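Local structure of probable endoglucanase (Gluconacetobacter xylinus, 1WZZ) at residues V37-N42 against P313-A318; E49-G54 against Q68-W73; L115-K120 against L177-D182; V294-G299 against G304-L309. The protein hydrolyses internal beta-1,4-glucosidic linkages of cellulose and carboxymethyl-cellulose as a secreted family 8 glycoside hydrolase. All coordinates share one frame; numbering follows the deposited sequence.

Interaction 1: residues V37-N42 against P313-A318; sequences VVDTGN and PDYYSA
Asp39 lays its CB methylene over one face of the Tyr315 ring, and this CH-pi contact carries the interaction. CB stands 3.3 Å from the centroid of the Tyr315 ring, only 18° off the ring normal, and is displaced toward the phenol end, where it comes 3.2 Å from Tyr315 CZ. The backbone follows the same face: Asp39 O lies 3.4 Å from Tyr315 CD1. Val37 crosses the tyrosine side chain at about a right angle and brings CG1 to 4.0 Å from Tyr315 CE2. The tyrosine reaches this loop from the first turn of helix 315-331 because its CG is anti to the backbone N (chi1 170°). That turn is N-capped by Asp314, whose OD1 accepts from Ser317 N at 2.9 Å. Tyr30 meets the Tyr315 ring edge-to-face, and the Asp39 carboxylate turns from the ring to His47, where OD2 hydrogen-bonds with ND1. The Asp39 side chain lies about 5 Å from that of Glu49, the proton donor by similarity. Chemically, Asp39 plays two parts: its methylene supplies apolar packing for an aromatic face, while its carboxylate is left to hydrogen-bond His47, near the probable proton donor.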
# COMPACT_ATOMS: atom_id res chain seq x y z
N VAL A 37 15.55 2.94 4.68
CA VAL A 37 15.33 2.30 3.37
C VAL A 37 15.44 3.42 2.32
O VAL A 37 14.74 4.44 2.41
CB VAL A 37 13.92 1.63 3.31
CG1 VAL A 37 13.60 1.12 1.87
CG2 VAL A 37 13.88 0.51 4.31
N VAL A 38 16.32 3.25 1.34
CA VAL A 38 16.49 4.27 0.32
C VAL A 38 15.52 3.94 -0.81
O VAL A 38 15.78 3.07 -1.63
CB VAL A 38 17.95 4.28 -0.20
CG1 VAL A 38 18.08 5.19 -1.39
CG2 VAL A 38 18.87 4.76 0.91
N ASP A 39 14.38 4.64 -0.83
CA ASP A 39 13.36 4.34 -1.84
C ASP A 39 13.30 5.27 -3.04
O ASP A 39 12.28 5.34 -3.72
CB ASP A 39 11.97 4.20 -1.17
CG ASP A 39 11.55 5.42 -0.35
OD1 ASP A 39 10.45 5.40 0.23
OD2 ASP A 39 12.32 6.40 -0.30
N THR A 40 14.42 5.93 -3.30
CA THR A 40 14.58 6.86 -4.41
C THR A 40 15.90 6.54 -5.12
O THR A 40 16.77 5.88 -4.55
CB THR A 40 14.63 8.33 -3.90
OG1 THR A 40 13.82 9.15 -4.74
CG2 THR A 40 16.07 8.86 -3.90
N GLY A 41 16.07 7.03 -6.34
CA GLY A 41 17.28 6.77 -7.10
C GLY A 41 18.61 7.19 -6.49
O GLY A 41 19.52 6.37 -6.34
N ASN A 42 18.72 8.47 -6.13
CA ASN A 42 19.96 9.03 -5.57
C ASN A 42 20.27 8.70 -4.11
O ASN A 42 21.41 8.82 -3.67
CB ASN A 42 19.96 10.54 -5.77
CG ASN A 42 19.97 10.93 -7.24
OD1 ASN A 42 19.92 12.11 -7.58
ND2 ASN A 42 20.03 9.93 -8.11
N PRO A 313 14.05 -3.25 -12.26
CA PRO A 313 14.68 -2.06 -12.85
C PRO A 313 14.89 -0.92 -11.88
O PRO A 313 15.75 -0.06 -12.10
CB PRO A 313 13.74 -1.69 -14.00
CG PRO A 313 12.38 -2.17 -13.48
CD PRO A 313 12.72 -3.50 -12.85
N ASP A 314 14.09 -0.90 -10.82
CA ASP A 314 14.20 0.15 -9.83
C ASP A 314 13.53 -0.24 -8.54
O ASP A 314 12.93 -1.32 -8.43
CB ASP A 314 13.60 1.47 -10.34
CG ASP A 314 12.12 1.34 -10.76
OD1 ASP A 314 11.45 0.34 -10.43
OD2 ASP A 314 11.62 2.28 -11.43
N TYR A 315 13.65 0.64 -7.55
CA TYR A 315 13.06 0.43 -6.25
C TYR A 315 11.55 0.18 -6.32
O TYR A 315 11.03 -0.76 -5.73
CB TYR A 315 13.32 1.64 -5.35
CG TYR A 315 12.52 1.57 -4.09
CD1 TYR A 315 11.21 2.08 -4.03
CD2 TYR A 315 13.02 0.91 -2.97
CE1 TYR A 315 10.43 1.91 -2.90
CE2 TYR A 315 12.25 0.73 -1.85
CZ TYR A 315 10.96 1.22 -1.81
OH TYR A 315 10.20 1.07 -0.68
N TYR A 316 10.84 1.03 -7.05
CA TYR A 316 9.39 0.88 -7.15
C TYR A 316 8.99 -0.53 -7.55
O TYR A 316 8.12 -1.16 -6.93
CB TYR A 316 8.81 1.86 -8.17
CG TYR A 316 7.32 1.67 -8.34
CD1 TYR A 316 6.41 2.38 -7.54
CD2 TYR A 316 6.83 0.74 -9.25
CE1 TYR A 316 5.04 2.15 -7.65
CE2 TYR A 316 5.48 0.49 -9.35
CZ TYR A 316 4.58 1.19 -8.55
OH TYR A 316 3.22 0.91 -8.68
N SER A 317 9.61 -1.04 -8.61
CA SER A 317 9.25 -2.38 -9.08
C SER A 317 9.65 -3.46 -8.08
O SER A 317 8.92 -4.41 -7.85
CB SER A 317 9.91 -2.66 -10.45
OG SER A 317 9.43 -3.88 -11.00
N ALA A 318 10.83 -3.30 -7.47
CA ALA A 318 11.29 -4.28 -6.49
C ALA A 318 10.34 -4.39 -5.31
O ALA A 318 10.00 -5.47 -4.88
CB ALA A 318 12.66 -3.91 -6.01

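Interaction 2: residues E49-G54 against Q68-W73; sequences EGQGYG and QSMWMW
Gln51 NE2 donates to the carbonyl O of Met70 over 3.3 Å, and the same nitrogen also serves Gly35 O, so two backbone carbonyls grip one amide group. In the (alpha/alpha)6 barrel of family 8 this joins two successive helices, 48-61 and 64-77, whose facing segments run nearly antiparallel at 154° with axes 9.7 Å apart. The bond to Met70 is bent, with an N-H...O angle of 139°; the acceptor lies in the plane of the Gln51 amide, while the donor is tilted from the plane of the carbonyl. The strongest polar partner of the Gln51 side chain is Val37, whose N donates to OE1. That makes three backbone partners, which should hold the buried amide in one rotation. A bend in the side chain at chi2 folds the amide against Trp73, where CD approaches CE3 of the indole at 3.5 Å; the amide and indole planes are 49° apart. Phe90 meets that indole edge-to-face.

Along the same interface Gly54 offers bare backbone to Met70, a selenomethionine, which packs closely on it. Glu49, the proton donor by similarity, belongs to the same helix as Gln51 and Gly54. At the far end of the Met70 side chain, past a turn at chi3, the methyl CE reaches 3.3 Å from Gly54 O, while SE sits 3.6 Å from Gly54 C.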
# COMPACT_ATOMS: atom_id res chain seq x y z
N GLU A 49 6.31 5.00 3.78
CA GLU A 49 5.97 3.80 3.01
C GLU A 49 7.16 2.86 2.85
O GLU A 49 7.03 1.64 3.00
CB GLU A 49 5.47 4.19 1.61
CG GLU A 49 4.07 4.76 1.62
CD GLU A 49 4.05 6.27 1.56
OE1 GLU A 49 3.03 6.79 1.04
OE2 GLU A 49 5.03 6.94 2.03
N GLY A 50 8.32 3.44 2.58
CA GLY A 50 9.53 2.63 2.40
C GLY A 50 9.88 1.89 3.67
O GLY A 50 10.24 0.71 3.61
N GLN A 51 9.84 2.57 4.81
CA GLN A 51 10.13 1.89 6.07
C GLN A 51 9.11 0.79 6.30
O GLN A 51 9.44 -0.29 6.73
CB GLN A 51 10.07 2.88 7.24
CG GLN A 51 11.15 3.94 7.23
CD GLN A 51 12.54 3.40 7.01
OE1 GLN A 51 13.14 3.67 5.98
NE2 GLN A 51 13.08 2.64 7.99
N GLY A 52 7.84 1.09 6.01
CA GLY A 52 6.78 0.12 6.20
C GLY A 52 6.94 -1.13 5.34
O GLY A 52 6.76 -2.27 5.80
N TYR A 53 7.25 -0.92 4.07
CA TYR A 53 7.46 -2.07 3.20
C TYR A 53 8.66 -2.87 3.69
O TYR A 53 8.57 -4.08 3.81
CB TYR A 53 7.75 -1.61 1.76
CG TYR A 53 6.52 -1.17 1.01
CD1 TYR A 53 5.37 -1.96 0.97
CD2 TYR A 53 6.51 0.04 0.33
CE1 TYR A 53 4.23 -1.54 0.26
CE2 TYR A 53 5.40 0.47 -0.38
CZ TYR A 53 4.26 -0.32 -0.41
OH TYR A 53 3.16 0.16 -1.09
N GLY A 54 9.77 -2.19 3.95
CA GLY A 54 10.95 -2.89 4.41
C GLY A 54 10.69 -3.68 5.67
O GLY A 54 11.09 -4.84 5.77
N GLN A 68 14.50 -4.67 13.48
CA GLN A 68 14.83 -3.80 14.60
C GLN A 68 15.47 -2.50 14.17
O GLN A 68 15.10 -1.42 14.65
CB GLN A 68 15.77 -4.56 15.56
CG GLN A 68 15.06 -5.66 16.31
CD GLN A 68 16.02 -6.55 17.11
OE1 GLN A 68 15.59 -7.27 18.03
NE2 GLN A 68 17.30 -6.52 16.76
N SER A 69 16.42 -2.59 13.26
CA SER A 69 17.11 -1.43 12.74
C SER A 69 16.15 -0.49 12.02
O SER A 69 16.19 0.72 12.25
CB SER A 69 18.23 -1.86 11.78
OG SER A 69 18.98 -0.74 11.32
N MSE A 70 15.29 -1.02 11.15
CA MSE A 70 14.37 -0.17 10.41
C MSE A 70 13.30 0.44 11.29
O MSE A 70 12.89 1.58 11.07
CB MSE A 70 13.70 -0.94 9.26
CG MSE A 70 14.70 -1.33 8.19
SE MSE A 70 13.80 -2.25 6.70
CE MSE A 70 13.64 -3.89 7.58
N TRP A 71 12.82 -0.31 12.27
CA TRP A 71 11.78 0.23 13.15
C TRP A 71 12.38 1.31 14.05
O TRP A 71 11.81 2.39 14.25
CB TRP A 71 11.18 -0.90 13.97
CG TRP A 71 10.25 -0.47 15.06
CD1 TRP A 71 10.19 -1.00 16.31
CD2 TRP A 71 9.22 0.55 15.00
NE1 TRP A 71 9.20 -0.39 17.05
CE2 TRP A 71 8.59 0.57 16.28
CE3 TRP A 71 8.77 1.45 14.02
CZ2 TRP A 71 7.54 1.45 16.60
CZ3 TRP A 71 7.72 2.34 14.34
CH2 TRP A 71 7.13 2.32 15.62
N MSE A 72 13.55 1.03 14.62
CA MSE A 72 14.16 2.08 15.43
C MSE A 72 14.36 3.35 14.59
O MSE A 72 14.10 4.45 15.07
CB MSE A 72 15.50 1.61 16.02
CG MSE A 72 16.19 2.69 16.82
SE MSE A 72 17.74 1.96 17.71
CE MSE A 72 19.01 2.12 16.27
N TRP A 73 14.77 3.22 13.32
CA TRP A 73 14.98 4.39 12.48
C TRP A 73 13.64 5.11 12.22
O TRP A 73 13.55 6.35 12.31
CB TRP A 73 15.62 4.02 11.14
CG TRP A 73 16.04 5.26 10.35
CD1 TRP A 73 17.25 5.89 10.41
CD2 TRP A 73 15.21 6.06 9.50
NE1 TRP A 73 17.23 7.03 9.65
CE2 TRP A 73 15.99 7.17 9.08
CE3 TRP A 73 13.89 5.97 9.04
CZ2 TRP A 73 15.50 8.16 8.24
CZ3 TRP A 73 13.40 6.96 8.21
CH2 TRP A 73 14.20 8.04 7.81

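Interaction 3: residues L115-K120 against L177-D182; sequences LGRAGK and LLQAFD
Gln179 reaches across from helix 174-184 with its whole length, and its amide ends against Gly116 and the guanidinium of Arg117. Its CG lies anti to the backbone N (chi1 -176°) and the chain stays extended at chi2, which carries CD about as far from its own helix as a glutamine allows. Arg117 behaves differently: CG lies beside the backbone N, and a bend at chi2 (-73°) turns the chain until NH1 meets Gln179 OE1 at 2.9 Å. The oxygen sits at the edge of the guanidinium, near its plane, while the amide plane stands almost perpendicular to it, 86° away. The N-H...O angle is poor, so this short bond counts as weak. Arg117 has a stronger partner in Glu330, with which NE forms a salt bridge.

In the (alpha/alpha)6 barrel the contact links helices 105-122 and 174-184, away from the active site. Gly116 presents bare backbone to the Gln179 amide, whose NE2 lies 3.5 Å from Gly116 CA. On the oxygen branch, Gln179 OE1 is likewise 3.5 Å from Gly116 C, so the amide rests alongside the helix backbone. Within this buried interface Gln179 NE2 hydrogen-bonds to Tyr135 OH, its strongest partner, and to Leu113 O.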
# COMPACT_ATOMS: atom_id res chain seq x y z
N LEU A 115 4.58 -4.34 12.28
CA LEU A 115 4.76 -4.53 13.73
C LEU A 115 3.88 -5.64 14.29
O LEU A 115 4.34 -6.43 15.14
CB LEU A 115 4.49 -3.20 14.44
CG LEU A 115 5.63 -2.16 14.31
CD1 LEU A 115 5.11 -0.74 14.63
CD2 LEU A 115 6.80 -2.52 15.28
N GLY A 116 2.64 -5.74 13.84
CA GLY A 116 1.79 -6.82 14.31
C GLY A 116 2.38 -8.15 13.84
O GLY A 116 2.41 -9.10 14.59
N ARG A 117 2.87 -8.21 12.60
CA ARG A 117 3.45 -9.45 12.09
C ARG A 117 4.71 -9.82 12.85
O ARG A 117 4.91 -10.99 13.20
CB ARG A 117 3.77 -9.34 10.59
CG ARG A 117 2.53 -9.19 9.67
CD ARG A 117 1.79 -10.50 9.56
NE ARG A 117 0.78 -10.53 8.49
CZ ARG A 117 -0.52 -10.27 8.67
NH1 ARG A 117 -0.98 -9.93 9.87
NH2 ARG A 117 -1.38 -10.44 7.66
N ALA A 118 5.56 -8.82 13.10
CA ALA A 118 6.83 -9.03 13.82
C ALA A 118 6.55 -9.41 15.26
O ALA A 118 7.24 -10.24 15.83
CB ALA A 118 7.71 -7.76 13.77
N GLY A 119 5.55 -8.78 15.86
CA GLY A 119 5.23 -9.10 17.25
C GLY A 119 4.89 -10.57 17.44
O GLY A 119 5.34 -11.21 18.40
N LYS A 120 4.13 -11.12 16.50
CA LYS A 120 3.75 -12.52 16.58
C LYS A 120 4.93 -13.44 16.22
O LYS A 120 5.23 -14.40 16.94
CB LYS A 120 2.57 -12.81 15.66
CG LYS A 120 2.02 -14.24 15.85
CD LYS A 120 0.91 -14.60 14.86
CE LYS A 120 0.38 -16.01 15.18
NZ LYS A 120 -0.68 -16.46 14.23
N LEU A 177 -5.91 -3.69 7.76
CA LEU A 177 -7.21 -3.37 8.38
C LEU A 177 -7.73 -4.60 9.13
O LEU A 177 -8.34 -4.48 10.22
CB LEU A 177 -8.22 -2.92 7.33
CG LEU A 177 -7.83 -1.70 6.51
CD1 LEU A 177 -8.97 -1.37 5.52
CD2 LEU A 177 -7.54 -0.53 7.42
N LEU A 178 -7.51 -5.79 8.58
CA LEU A 178 -7.96 -7.00 9.24
C LEU A 178 -7.17 -7.18 10.54
O LEU A 178 -7.74 -7.50 11.58
CB LEU A 178 -7.76 -8.22 8.33
CG LEU A 178 -8.72 -8.40 7.14
CD1 LEU A 178 -8.24 -9.61 6.30
CD2 LEU A 178 -10.16 -8.64 7.62
N GLN A 179 -5.86 -6.97 10.48
CA GLN A 179 -5.04 -7.10 11.68
C GLN A 179 -5.45 -6.08 12.74
O GLN A 179 -5.41 -6.38 13.95
CB GLN A 179 -3.57 -6.90 11.35
CG GLN A 179 -2.71 -7.14 12.58
CD GLN A 179 -1.27 -7.28 12.25
OE1 GLN A 179 -0.71 -8.38 12.27
NE2 GLN A 179 -0.64 -6.15 11.94
N ALA A 180 -5.82 -4.87 12.32
CA ALA A 180 -6.24 -3.83 13.27
C ALA A 180 -7.44 -4.33 14.07
O ALA A 180 -7.52 -4.18 15.29
CB ALA A 180 -6.62 -2.56 12.52
N PHE A 181 -8.41 -4.92 13.37
CA PHE A 181 -9.60 -5.40 14.06
C PHE A 181 -9.22 -6.56 14.97
O PHE A 181 -9.70 -6.65 16.11
CB PHE A 181 -10.67 -5.85 13.07
CG PHE A 181 -11.90 -6.38 13.74
CD1 PHE A 181 -12.73 -5.50 14.44
CD2 PHE A 181 -12.18 -7.74 13.74
CE1 PHE A 181 -13.84 -5.98 15.16
CE2 PHE A 181 -13.28 -8.23 14.45
CZ PHE A 181 -14.11 -7.34 15.16
N ASP A 182 -8.36 -7.45 14.49
CA ASP A 182 -7.95 -8.58 15.31
C ASP A 182 -7.21 -8.16 16.59
O ASP A 182 -7.36 -8.80 17.64
CB ASP A 182 -7.05 -9.53 14.51
CG ASP A 182 -7.82 -10.35 13.49
OD1 ASP A 182 -7.16 -11.04 12.68
OD2 ASP A 182 -9.07 -10.33 13.49

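Interaction 4: residues V294-G299 against G304-L309; sequences VAECTG and GELPTL
This is a local, water-mediated contact at the C-terminal end of helix 289-297, where Glu296 faces the loop that leads on toward helix 315-331. Glu296 extends straight beyond CG (chi2 171°), which carries its carboxylate from the helix to the loop at Glu305 and Leu306. There the two oxygens do different work. OE1 accepts from a water at 2.6 Å, and that water, again at 2.6 Å, also donates to Glu305 O, so a single molecule spends both protons tying the carboxylate to a loop carbonyl. OE2 lies against carbon: Leu306 CD2 is 3.2 Å away, Leu306 CA and Pro307 CD both 3.5 Å. The Leu306 side chain slides past Glu296 in the opposite direction, bringing one methyl up to the carboxylate; its isobutyl group also touches Arg328 of helix 315-331.

Behind Glu296, Thr298 OG1 donates to Val294 O over 2.9 Å, from above the plane of that carbonyl, a side-chain bond back to the helix. Gly299 and Gly304 flank the residues between the two segments, and both have positive phi. Further on, Pro307 O takes a bond from Tyr325 OH, tying the loop to helix 315-331. Two electron-rich groups, a carboxylate and a carbonyl, face each other here, and the shared water donates a proton to each, which probably eases their mutual repulsion.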
# COMPACT_ATOMS: atom_id res chain seq x y z
N VAL A 294 1.60 -8.45 -9.81
CA VAL A 294 0.23 -8.24 -9.37
C VAL A 294 -0.78 -8.94 -10.28
O VAL A 294 -1.70 -9.62 -9.82
CB VAL A 294 -0.11 -6.73 -9.28
CG1 VAL A 294 -1.61 -6.54 -8.99
CG2 VAL A 294 0.72 -6.10 -8.17
N ALA A 295 -0.59 -8.76 -11.59
CA ALA A 295 -1.49 -9.37 -12.56
C ALA A 295 -1.52 -10.88 -12.46
O ALA A 295 -2.58 -11.50 -12.56
CB ALA A 295 -1.07 -8.94 -13.98
N GLU A 296 -0.36 -11.49 -12.22
CA GLU A 296 -0.30 -12.94 -12.11
C GLU A 296 -1.12 -13.46 -10.93
O GLU A 296 -1.62 -14.58 -10.98
CB GLU A 296 1.17 -13.40 -12.03
CG GLU A 296 1.89 -13.21 -13.38
CD GLU A 296 3.39 -13.43 -13.36
OE1 GLU A 296 3.97 -13.61 -14.45
OE2 GLU A 296 4.00 -13.40 -12.28
N CYS A 297 -1.29 -12.65 -9.89
CA CYS A 297 -2.07 -13.11 -8.74
C CYS A 297 -3.54 -12.77 -8.86
O CYS A 297 -4.37 -13.27 -8.08
CB CYS A 297 -1.55 -12.49 -7.45
SG CYS A 297 0.04 -13.11 -6.97
N THR A 298 -3.86 -11.93 -9.83
CA THR A 298 -5.24 -11.46 -9.98
C THR A 298 -5.91 -11.63 -11.33
O THR A 298 -6.63 -10.74 -11.79
CB THR A 298 -5.38 -9.98 -9.53
OG1 THR A 298 -4.48 -9.14 -10.26
CG2 THR A 298 -5.06 -9.85 -8.02
N GLY A 299 -5.66 -12.76 -11.98
CA GLY A 299 -6.35 -13.01 -13.23
C GLY A 299 -5.55 -13.21 -14.50
O GLY A 299 -6.07 -13.80 -15.45
N GLY A 304 2.59 -18.53 -13.20
CA GLY A 304 2.67 -18.11 -11.82
C GLY A 304 4.10 -17.85 -11.42
O GLY A 304 4.38 -17.43 -10.29
N GLU A 305 5.03 -18.10 -12.35
CA GLU A 305 6.47 -17.90 -12.10
C GLU A 305 6.72 -16.40 -11.94
O GLU A 305 6.95 -15.70 -12.90
CB GLU A 305 7.26 -18.43 -13.28
CG GLU A 305 8.74 -18.13 -13.18
CD GLU A 305 9.25 -18.36 -11.77
OE1 GLU A 305 9.11 -19.49 -11.27
OE2 GLU A 305 9.78 -17.40 -11.17
N LEU A 306 6.65 -15.91 -10.70
CA LEU A 306 6.81 -14.48 -10.47
C LEU A 306 8.14 -13.88 -10.86
O LEU A 306 9.17 -14.56 -10.89
CB LEU A 306 6.57 -14.17 -8.99
CG LEU A 306 5.20 -14.44 -8.36
CD1 LEU A 306 5.26 -14.11 -6.86
CD2 LEU A 306 4.14 -13.59 -9.05
N PRO A 307 8.14 -12.57 -11.17
CA PRO A 307 9.39 -11.89 -11.52
C PRO A 307 10.24 -11.95 -10.24
O PRO A 307 9.68 -12.13 -9.15
CB PRO A 307 8.95 -10.45 -11.79
CG PRO A 307 7.50 -10.59 -12.22
CD PRO A 307 6.96 -11.69 -11.35
N THR A 308 11.56 -11.83 -10.38
CA THR A 308 12.46 -11.82 -9.22
C THR A 308 13.18 -10.48 -9.13
O THR A 308 13.36 -9.75 -10.14
CB THR A 308 13.49 -13.00 -9.28
OG1 THR A 308 14.21 -12.93 -10.51
CG2 THR A 308 12.75 -14.34 -9.16
N LEU A 309 13.62 -10.13 -7.93
CA LEU A 309 14.23 -8.83 -7.71
C LEU A 309 15.59 -8.59 -8.33
O LEU A 309 16.01 -7.44 -8.48
CB LEU A 309 14.26 -8.53 -6.18
CG LEU A 309 13.01 -7.80 -5.66
CD1 LEU A 309 11.78 -8.65 -5.83
CD2 LEU A 309 13.21 -7.40 -4.20
O HOH W 1 6.52 -13.65 -14.39

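All four interactions belong to one (alpha/alpha)6 barrel, and interactions 2, 3 and 4 follow in that order inside the long loop closed by interaction 1. Interactions 1 and 2 have centres 15 Å apart and touch directly, as where Val37 CG2 packs on Met70 SE at 3.7 Å; interaction 2 holds the probable proton donor and interaction 1 lies close by. Interaction 3 lies 16 Å from interaction 2, centre to centre, and meets it through Trp71 and Leu115, carrying the packing from helix 64-77 to helix 105-122. Interaction 4, its centre about 25 Å from those of both 2 and 3, joins interaction 1 where Leu309 packs on Ala318. Contacts near the active site are thus continuous with plain structural packing farther off.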